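Local coordinates for protein P47 (Clostridium botulinum, PDB 6EKT) that may belong to a progenitor toxin complex that shields botulinum neurotoxin A2 in the host gut, and has a tubular lipid-binding (TULIP) type of fold, at residues S120-G132 with E170-T183. Sequence-based numbering, arbitrary orientation.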
ATOM      1  N   SER A 120      11.994 -24.836  -1.916  1.00 47.72           N
ATOM      2  CA  SER A 120      13.413 -24.497  -1.690  1.00 47.45           C
ATOM      3  C   SER A 120      13.621 -23.078  -1.135  1.00 45.69           C
ATOM      4  O   SER A 120      14.751 -22.682  -0.838  1.00 45.70           O
ATOM      5  CB  SER A 120      14.218 -24.693  -2.971  1.00 48.14           C
ATOM      6  OG  SER A 120      13.840 -23.730  -3.932  1.00 46.31           O
ATOM      7  N   ASN A 121      12.527 -22.325  -1.008  1.00 43.26           N
ATOM      8  CA  ASN A 121      12.569 -20.993  -0.410  1.00 42.62           C
ATOM      9  C   ASN A 121      11.261 -20.642   0.328  1.00 41.24           C
ATOM     10  O   ASN A 121      10.317 -20.142  -0.288  1.00 39.23           O
ATOM     11  CB  ASN A 121      12.882 -19.921  -1.460  1.00 41.75           C
ATOM     12  CG  ASN A 121      13.274 -18.581  -0.847  1.00 41.33           C
ATOM     13  OD1 ASN A 121      13.110 -18.337   0.354  1.00 40.30           O
ATOM     14  ND2 ASN A 121      13.844 -17.715  -1.673  1.00 41.72           N
ATOM     15  N   PRO A 122      11.230 -20.864   1.659  1.00 42.57           N
ATOM     16  CA  PRO A 122      10.095 -20.489   2.522  1.00 42.24           C
ATOM     17  C   PRO A 122       9.777 -18.996   2.462  1.00 40.84           C
ATOM     18  O   PRO A 122       8.678 -18.599   2.826  1.00 40.64           O
ATOM     19  CB  PRO A 122      10.593 -20.811   3.944  1.00 43.68           C
ATOM     20  CG  PRO A 122      11.730 -21.744   3.767  1.00 46.67           C
ATOM     21  CD  PRO A 122      12.347 -21.437   2.434  1.00 46.03           C
ATOM     22  N   ASN A 123      10.729 -18.177   2.014  1.00 41.11           N
ATOM     23  CA  ASN A 123      10.602 -16.719   2.117  1.00 40.75           C
ATOM     24  C   ASN A 123      10.069 -15.976   0.891  1.00 39.29           C
ATOM     25  O   ASN A 123      10.049 -14.740   0.871  1.00 37.96           O
ATOM     26  CB  ASN A 123      11.917 -16.136   2.611  1.00 42.19           C
ATOM     27  CG  ASN A 123      12.218 -16.551   4.037  1.00 44.26           C
ATOM     28  OD1 ASN A 123      13.323 -16.998   4.344  1.00 46.40           O
ATOM     29  ND2 ASN A 123      11.213 -16.428   4.917  1.00 43.52           N
ATOM     30  N   ILE A 124       9.631 -16.735  -0.113  1.00 40.22           N
ATOM     31  CA  ILE A 124       8.953 -16.187  -1.289  1.00 40.25           C
ATOM     32  C   ILE A 124       7.652 -16.963  -1.466  1.00 38.87           C
ATOM     33  O   ILE A 124       7.661 -18.196  -1.478  1.00 40.24           O
ATOM     34  CB  ILE A 124       9.803 -16.299  -2.596  1.00 42.94           C
ATOM     35  CG1 ILE A 124      11.238 -15.763  -2.409  1.00 46.09           C
ATOM     36  CG2 ILE A 124       9.099 -15.637  -3.786  1.00 41.90           C
ATOM     37  CD1 ILE A 124      11.470 -14.306  -2.742  1.00 46.98           C
ATOM     38  N   LYS A 125       6.541 -16.236  -1.578  1.00 36.92           N
ATOM     39  CA  LYS A 125       5.272 -16.822  -2.024  1.00 35.74           C
ATOM     40  C   LYS A 125       4.950 -16.291  -3.426  1.00 34.60           C
ATOM     41  O   LYS A 125       5.415 -15.215  -3.815  1.00 34.74           O
ATOM     42  CB  LYS A 125       4.144 -16.533  -1.015  1.00 35.17           C
ATOM     43  CG  LYS A 125       4.502 -16.799   0.452  1.00 36.67           C
ATOM     44  CD  LYS A 125       4.697 -18.276   0.756  1.00 38.70           C
ATOM     45  CE  LYS A 125       5.177 -18.475   2.180  1.00 40.29           C
ATOM     46  NZ  LYS A 125       5.726 -19.860   2.330  1.00 43.08           N
ATOM     47  N   GLU A 126       4.205 -17.058  -4.212  1.00 34.47           N
ATOM     48  CA  GLU A 126       3.833 -16.616  -5.551  1.00 34.38           C
ATOM     49  C   GLU A 126       2.327 -16.700  -5.759  1.00 33.33           C
ATOM     50  O   GLU A 126       1.719 -17.716  -5.447  1.00 33.75           O
ATOM     51  CB  GLU A 126       4.550 -17.457  -6.596  1.00 36.50           C
ATOM     52  CG  GLU A 126       6.058 -17.252  -6.589  1.00 38.18           C
ATOM     53  CD  GLU A 126       6.803 -18.262  -7.441  1.00 40.70           C
ATOM     54  OE1 GLU A 126       6.292 -19.383  -7.656  1.00 41.26           O
ATOM     55  OE2 GLU A 126       7.914 -17.917  -7.886  1.00 41.92           O
ATOM     56  N   LEU A 127       1.744 -15.614  -6.264  1.00 32.23           N
ATOM     57  CA  LEU A 127       0.330 -15.563  -6.614  1.00 31.44           C
ATOM     58  C   LEU A 127       0.212 -16.124  -8.018  1.00 31.27           C
ATOM     59  O   LEU A 127       0.794 -15.584  -8.973  1.00 32.41           O
ATOM     60  CB  LEU A 127      -0.209 -14.123  -6.519  1.00 30.21           C
ATOM     61  CG  LEU A 127      -1.693 -13.834  -6.810  1.00 29.10           C
ATOM     62  CD1 LEU A 127      -2.608 -14.484  -5.785  1.00 28.17           C
ATOM     63  CD2 LEU A 127      -1.919 -12.327  -6.877  1.00 28.42           C
ATOM     64  N   LYS A 128      -0.498 -17.249  -8.113  1.00 30.77           N
ATOM     65  CA  LYS A 128      -0.652 -18.004  -9.348  1.00 31.57           C
ATOM     66  C   LYS A 128      -2.102 -18.493  -9.478  1.00 30.36           C
ATOM     67  O   LYS A 128      -2.835 -18.570  -8.481  1.00 28.78           O
ATOM     68  CB  LYS A 128       0.252 -19.253  -9.359  1.00 33.62           C
ATOM     69  CG  LYS A 128       1.754 -19.008  -9.333  1.00 36.52           C
ATOM     70  CD  LYS A 128       2.492 -20.272  -9.754  1.00 39.09           C
ATOM     71  CE  LYS A 128       2.742 -21.211  -8.581  1.00 40.58           C
ATOM     72  NZ  LYS A 128       3.631 -22.327  -9.016  1.00 41.83           N
ATOM     73  N   PHE A 129      -2.490 -18.836 -10.708  1.00 30.41           N
ATOM     74  CA  PHE A 129      -3.719 -19.609 -10.943  1.00 30.36           C
ATOM     75  C   PHE A 129      -3.765 -20.874 -10.091  1.00 30.56           C
ATOM     76  O   PHE A 129      -2.760 -21.583  -9.955  1.00 30.63           O
ATOM     77  CB  PHE A 129      -3.815 -20.042 -12.404  1.00 30.72           C
ATOM     78  CG  PHE A 129      -4.258 -18.961 -13.351  1.00 30.26           C
ATOM     79  CD1 PHE A 129      -5.493 -18.327 -13.196  1.00 29.57           C
ATOM     80  CD2 PHE A 129      -3.457 -18.605 -14.425  1.00 31.54           C
ATOM     81  CE1 PHE A 129      -5.907 -17.340 -14.085  1.00 29.37           C
ATOM     82  CE2 PHE A 129      -3.870 -17.629 -15.327  1.00 31.60           C
ATOM     83  CZ  PHE A 129      -5.103 -17.008 -15.159  1.00 29.94           C
ATOM     84  N   ASN A 130      -4.940 -21.158  -9.542  1.00 30.26           N
ATOM     85  CA  ASN A 130      -5.199 -22.423  -8.879  1.00 31.83           C
ATOM     86  C   ASN A 130      -6.385 -23.102  -9.564  1.00 32.22           C
ATOM     87  O   ASN A 130      -7.527 -22.647  -9.449  1.00 30.51           O
ATOM     88  CB  ASN A 130      -5.482 -22.210  -7.389  1.00 32.20           C
ATOM     89  CG  ASN A 130      -5.575 -23.506  -6.618  1.00 32.78           C
ATOM     90  OD1 ASN A 130      -5.461 -24.603  -7.177  1.00 34.96           O
ATOM     91  ND2 ASN A 130      -5.813 -23.390  -5.327  1.00 33.84           N
ATOM     92  N   PHE A 131      -6.082 -24.179 -10.282  1.00 34.15           N
ATOM     93  CA  PHE A 131      -7.068 -24.909 -11.073  1.00 34.85           C
ATOM     94  C   PHE A 131      -7.919 -25.831 -10.194  1.00 35.02           C
ATOM     95  O   PHE A 131      -8.962 -26.327 -10.645  1.00 34.47           O
ATOM     96  CB  PHE A 131      -6.369 -25.737 -12.164  1.00 36.77           C
ATOM     97  CG  PHE A 131      -5.882 -24.945 -13.362  1.00 38.24           C
ATOM     98  CD1 PHE A 131      -5.782 -23.548 -13.351  1.00 38.85           C
ATOM     99  CD2 PHE A 131      -5.458 -25.623 -14.507  1.00 39.82           C
ATOM    100  CE1 PHE A 131      -5.286 -22.852 -14.453  1.00 39.82           C
ATOM    101  CE2 PHE A 131      -4.966 -24.934 -15.614  1.00 40.24           C
ATOM    102  CZ  PHE A 131      -4.883 -23.546 -15.589  1.00 40.93           C
ATOM    103  N   GLY A 132      -7.456 -26.088  -8.967  1.00 35.11           N
ATOM    104  CA  GLY A 132      -8.177 -26.928  -8.003  1.00 36.08           C
ATOM    105  C   GLY A 132      -8.297 -28.364  -8.463  1.00 38.86           C
ATOM    106  O   GLY A 132      -7.326 -28.949  -8.970  1.00 38.89           O
ATOM    107  N   GLU A 170      -2.648 -28.748 -15.637  1.00 44.65           N
ATOM    108  CA  GLU A 170      -2.381 -27.735 -14.621  1.00 46.88           C
ATOM    109  C   GLU A 170      -0.873 -27.357 -14.516  1.00 47.60           C
ATOM    110  O   GLU A 170      -0.546 -26.181 -14.449  1.00 45.76           O
ATOM    111  CB  GLU A 170      -3.020 -28.180 -13.294  1.00 48.39           C
ATOM    112  CG  GLU A 170      -2.422 -27.645 -12.009  1.00 54.00           C
ATOM    113  CD  GLU A 170      -1.459 -28.623 -11.363  1.00 57.54           C
ATOM    114  OE1 GLU A 170      -1.806 -29.822 -11.257  1.00 60.37           O
ATOM    115  OE2 GLU A 170      -0.365 -28.185 -10.948  1.00 59.90           O
ATOM    116  N   LYS A 171       0.020 -28.346 -14.586  1.00 48.94           N
ATOM    117  CA  LYS A 171       1.473 -28.103 -14.511  1.00 51.48           C
ATOM    118  C   LYS A 171       2.038 -27.204 -15.610  1.00 50.76           C
ATOM    119  O   LYS A 171       3.106 -26.626 -15.452  1.00 51.31           O
ATOM    120  CB  LYS A 171       2.255 -29.427 -14.455  1.00 55.64           C
ATOM    121  CG  LYS A 171       1.950 -30.286 -13.230  1.00 57.72           C
ATOM    122  CD  LYS A 171       2.637 -29.777 -11.961  1.00 60.20           C
ATOM    123  CE  LYS A 171       2.117 -30.490 -10.715  1.00 60.62           C
ATOM    124  NZ  LYS A 171       2.367 -31.963 -10.724  1.00 61.04           N
ATOM    125  N   GLN A 172       1.304 -27.064 -16.707  1.00 49.68           N
ATOM    126  CA  GLN A 172       1.741 -26.247 -17.844  1.00 49.49           C
ATOM    127  C   GLN A 172       1.646 -24.745 -17.632  1.00 47.49           C
ATOM    128  O   GLN A 172       2.341 -23.983 -18.302  1.00 46.83           O
ATOM    129  CB  GLN A 172       0.923 -26.586 -19.074  1.00 50.51           C
ATOM    130  CG  GLN A 172       1.369 -27.827 -19.813  1.00 52.66           C
ATOM    131  CD  GLN A 172       1.080 -27.691 -21.281  1.00 52.65           C
ATOM    132  OE1 GLN A 172       1.704 -26.886 -21.971  1.00 54.03           O
ATOM    133  NE2 GLN A 172       0.122 -28.457 -21.765  1.00 52.37           N
ATOM    134  N   ILE A 173       0.746 -24.333 -16.746  1.00 45.28           N
ATOM    135  CA  ILE A 173       0.522 -22.935 -16.445  1.00 43.80           C
ATOM    136  C   ILE A 173       1.198 -22.647 -15.105  1.00 43.53           C
ATOM    137  O   ILE A 173       0.773 -23.173 -14.067  1.00 42.12           O
ATOM    138  CB  ILE A 173      -0.997 -22.595 -16.394  1.00 42.96           C
ATOM    139  CG1 ILE A 173      -1.723 -23.020 -17.686  1.00 43.04           C
ATOM    140  CG2 ILE A 173      -1.229 -21.126 -16.017  1.00 41.86           C
ATOM    141  CD1 ILE A 173      -1.305 -22.312 -18.969  1.00 43.70           C
ATOM    142  N   SER A 174       2.270 -21.847 -15.157  1.00 44.04           N
ATOM    143  CA  SER A 174       2.987 -21.356 -13.973  1.00 43.37           C
ATOM    144  C   SER A 174       3.186 -19.849 -14.054  1.00 42.58           C
ATOM    145  O   SER A 174       4.226 -19.348 -13.597  1.00 43.54           O
ATOM    146  CB  SER A 174       4.391 -21.984 -13.858  1.00 46.61           C
ATOM    147  OG  SER A 174       4.400 -23.372 -14.093  1.00 49.81           O
ATOM    148  N   TYR A 175       2.230 -19.114 -14.625  1.00 39.70           N
ATOM    149  CA  TYR A 175       2.366 -17.665 -14.673  1.00 38.74           C
ATOM    150  C   TYR A 175       2.349 -17.073 -13.248  1.00 36.72           C
ATOM    151  O   TYR A 175       1.473 -17.410 -12.442  1.00 34.74           O
ATOM    152  CB  TYR A 175       1.322 -16.994 -15.579  1.00 38.68           C
ATOM    153  CG  TYR A 175       1.497 -15.500 -15.615  1.00 39.83           C
ATOM    154  CD1 TYR A 175       2.455 -14.912 -16.450  1.00 41.11           C
ATOM    155  CD2 TYR A 175       0.747 -14.666 -14.766  1.00 38.45           C
ATOM    156  CE1 TYR A 175       2.640 -13.536 -16.462  1.00 42.56           C
ATOM    157  CE2 TYR A 175       0.923 -13.291 -14.774  1.00 38.83           C
ATOM    158  CZ  TYR A 175       1.865 -12.730 -15.619  1.00 41.21           C
ATOM    159  OH  TYR A 175       2.045 -11.363 -15.612  1.00 42.07           O
ATOM    160  N   ILE A 176       3.346 -16.232 -12.951  1.00 36.14           N
ATOM    161  CA  ILE A 176       3.475 -15.586 -11.635  1.00 35.01           C
ATOM    162  C   ILE A 176       2.822 -14.218 -11.742  1.00 34.02           C
ATOM    163  O   ILE A 176       3.365 -13.320 -12.396  1.00 34.91           O
ATOM    164  CB  ILE A 176       4.961 -15.409 -11.189  1.00 36.53           C
ATOM    165  CG1 ILE A 176       5.768 -16.727 -11.242  1.00 38.28           C
ATOM    166  CG2 ILE A 176       5.058 -14.712  -9.833  1.00 35.29           C
ATOM    167  CD1 ILE A 176       5.154 -17.910 -10.505  1.00 38.81           C
ATOM    168  N   PHE A 177       1.656 -14.067 -11.116  1.00 32.81           N
ATOM    169  CA  PHE A 177       0.996 -12.759 -11.047  1.00 31.81           C
ATOM    170  C   PHE A 177       1.771 -11.766 -10.195  1.00 31.45           C
ATOM    171  O   PHE A 177       1.870 -10.597 -10.554  1.00 31.64           O
ATOM    172  CB  PHE A 177      -0.459 -12.888 -10.583  1.00 30.70           C
ATOM    173  CG  PHE A 177      -1.345 -13.541 -11.617  1.00 30.88           C
ATOM    174  CD1 PHE A 177      -1.870 -12.792 -12.671  1.00 31.48           C
ATOM    175  CD2 PHE A 177      -1.623 -14.899 -11.550  1.00 31.07           C
ATOM    176  CE1 PHE A 177      -2.665 -13.391 -13.654  1.00 32.19           C
ATOM    177  CE2 PHE A 177      -2.406 -15.512 -12.527  1.00 31.59           C
ATOM    178  CZ  PHE A 177      -2.931 -14.755 -13.576  1.00 32.02           C
ATOM    179  N   ALA A 178       2.307 -12.252  -9.081  1.00 30.80           N
ATOM    180  CA  ALA A 178       3.100 -11.445  -8.156  1.00 31.49           C
ATOM    181  C   ALA A 178       3.971 -12.386  -7.358  1.00 32.20           C
ATOM    182  O   ALA A 178       3.568 -13.519  -7.054  1.00 32.04           O
ATOM    183  CB  ALA A 178       2.208 -10.620  -7.223  1.00 30.06           C
ATOM    184  N   SER A 179       5.185 -11.937  -7.061  1.00 33.65           N
ATOM    185  CA  SER A 179       5.992 -12.602  -6.067  1.00 34.32           C
ATOM    186  C   SER A 179       5.870 -11.795  -4.775  1.00 33.71           C
ATOM    187  O   SER A 179       5.788 -10.561  -4.807  1.00 32.81           O
ATOM    188  CB  SER A 179       7.431 -12.693  -6.545  1.00 37.70           C
ATOM    189  OG  SER A 179       8.298 -12.921  -5.460  1.00 40.78           O
ATOM    190  N   LEU A 180       5.830 -12.506  -3.653  1.00 33.84           N
ATOM    191  CA  LEU A 180       5.697 -11.901  -2.330  1.00 33.17           C
ATOM    192  C   LEU A 180       6.907 -12.274  -1.493  1.00 33.97           C
ATOM    193  O   LEU A 180       7.212 -13.459  -1.345  1.00 34.20           O
ATOM    194  CB  LEU A 180       4.393 -12.397  -1.658  1.00 33.06           C
ATOM    195  CG  LEU A 180       4.023 -11.953  -0.230  1.00 32.86           C
ATOM    196  CD1 LEU A 180       2.509 -11.951  -0.024  1.00 31.72           C
ATOM    197  CD2 LEU A 180       4.718 -12.765   0.866  1.00 33.92           C
ATOM    198  N   ASN A 181       7.589 -11.261  -0.939  1.00 33.89           N
ATOM    199  CA  ASN A 181       8.728 -11.486  -0.055  1.00 35.77           C
ATOM    200  C   ASN A 181       8.293 -11.531   1.408  1.00 34.65           C
ATOM    201  O   ASN A 181       7.810 -10.539   1.926  1.00 34.05           O
ATOM    202  CB  ASN A 181       9.795 -10.383  -0.245  1.00 36.71           C
ATOM    203  CG  ASN A 181      10.467 -10.444  -1.605  1.00 39.19           C
ATOM    204  OD1 ASN A 181      10.939 -11.492  -2.021  1.00 41.30           O
ATOM    205  ND2 ASN A 181      10.522  -9.318  -2.294  1.00 39.71           N
ATOM    206  N   VAL A 182       8.478 -12.680   2.053  1.00 35.52           N
ATOM    207  CA  VAL A 182       8.202 -12.863   3.480  1.00 35.90           C
ATOM    208  C   VAL A 182       9.227 -12.068   4.326  1.00 37.08           C
ATOM    209  O   VAL A 182       8.869 -11.487   5.337  1.00 35.16           O
ATOM    210  CB  VAL A 182       8.175 -14.367   3.871  1.00 36.94           C
ATOM    211  CG1 VAL A 182       7.925 -14.569   5.362  1.00 36.86           C
ATOM    212  CG2 VAL A 182       7.131 -15.141   3.056  1.00 36.12           C
ATOM    213  N   THR A 183      10.493 -12.067   3.899  1.00 38.82           N
ATOM    214  CA  THR A 183      11.569 -11.275   4.523  1.00 40.44           C
ATOM    215  C   THR A 183      12.064 -10.259   3.489  1.00 39.95           C
ATOM    216  O   THR A 183      11.938 -10.484   2.286  1.00 39.67           O
ATOM    217  CB  THR A 183      12.764 -12.170   4.879  1.00 43.11           C
ATOM    218  OG1 THR A 183      13.114 -12.929   3.715  1.00 44.37           O
ATOM    219  CG2 THR A 183      12.409 -13.128   6.018  1.00 43.96           C
TER
HETATM  220  O   HOH W   1      12.562 -13.159   0.184  1.00 35.90           O
HETATM  221  O   HOH W   2      -0.601 -21.766 -11.853  1.00 38.49           O
HETATM  222  O   HOH W   3      -0.585 -19.152 -12.746  1.00 39.32           O
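K125 and L180 pair through both backbone amides, K125 N to L180 O at 2.9 Å and L180 N to K125 O at 2.7 Å, and illustrate how an antiparallel ladder can be continued by other means where it frays. V182 N donates to N123 O on one side of this pair; on the other, L127 N reaches A178 O and F177 N closes on L127 O. Beyond F177 the two segments part and water takes over: one molecule accepts from F129 N and donates to Y175 O at 2.7 Å, and a second donates to both F129 O and I173 O. CA-H...O contacts, such as I124 CA to L180 O, supplement the ladder.

The pairing sets strand 178-181 between strands 124-141 and 411-413 in one antiparallel sheet of this elongated protein of the TULIP P47 family.

Aromatic and aliphatic packing holds the parted end. F177 turns its edge to the face of F129, ring centroids 4.9 Å apart and planes at 85°, so that CZ of F177 stands 3.5 Å from CE2 of F129, toward the rim of that ring. One face of F177 is covered by Y175, whose CD2 lies over the ring centre. I173 divides its branches between two phenylalanines, CG2 touching F129 and CG1 touching F131; CG1 lies beside the backbone N (chi1 -54°), CG2 anti to it. W71 packs against all three of these residues.

Mixed contacts line the sheet face bearing E126. There the CD1 methyl of I176 meets the E126 carboxylate, 3.4 Å from OE1, and the aliphatic part of K128 runs alongside I176, its CD 3.6 Å from that same methyl.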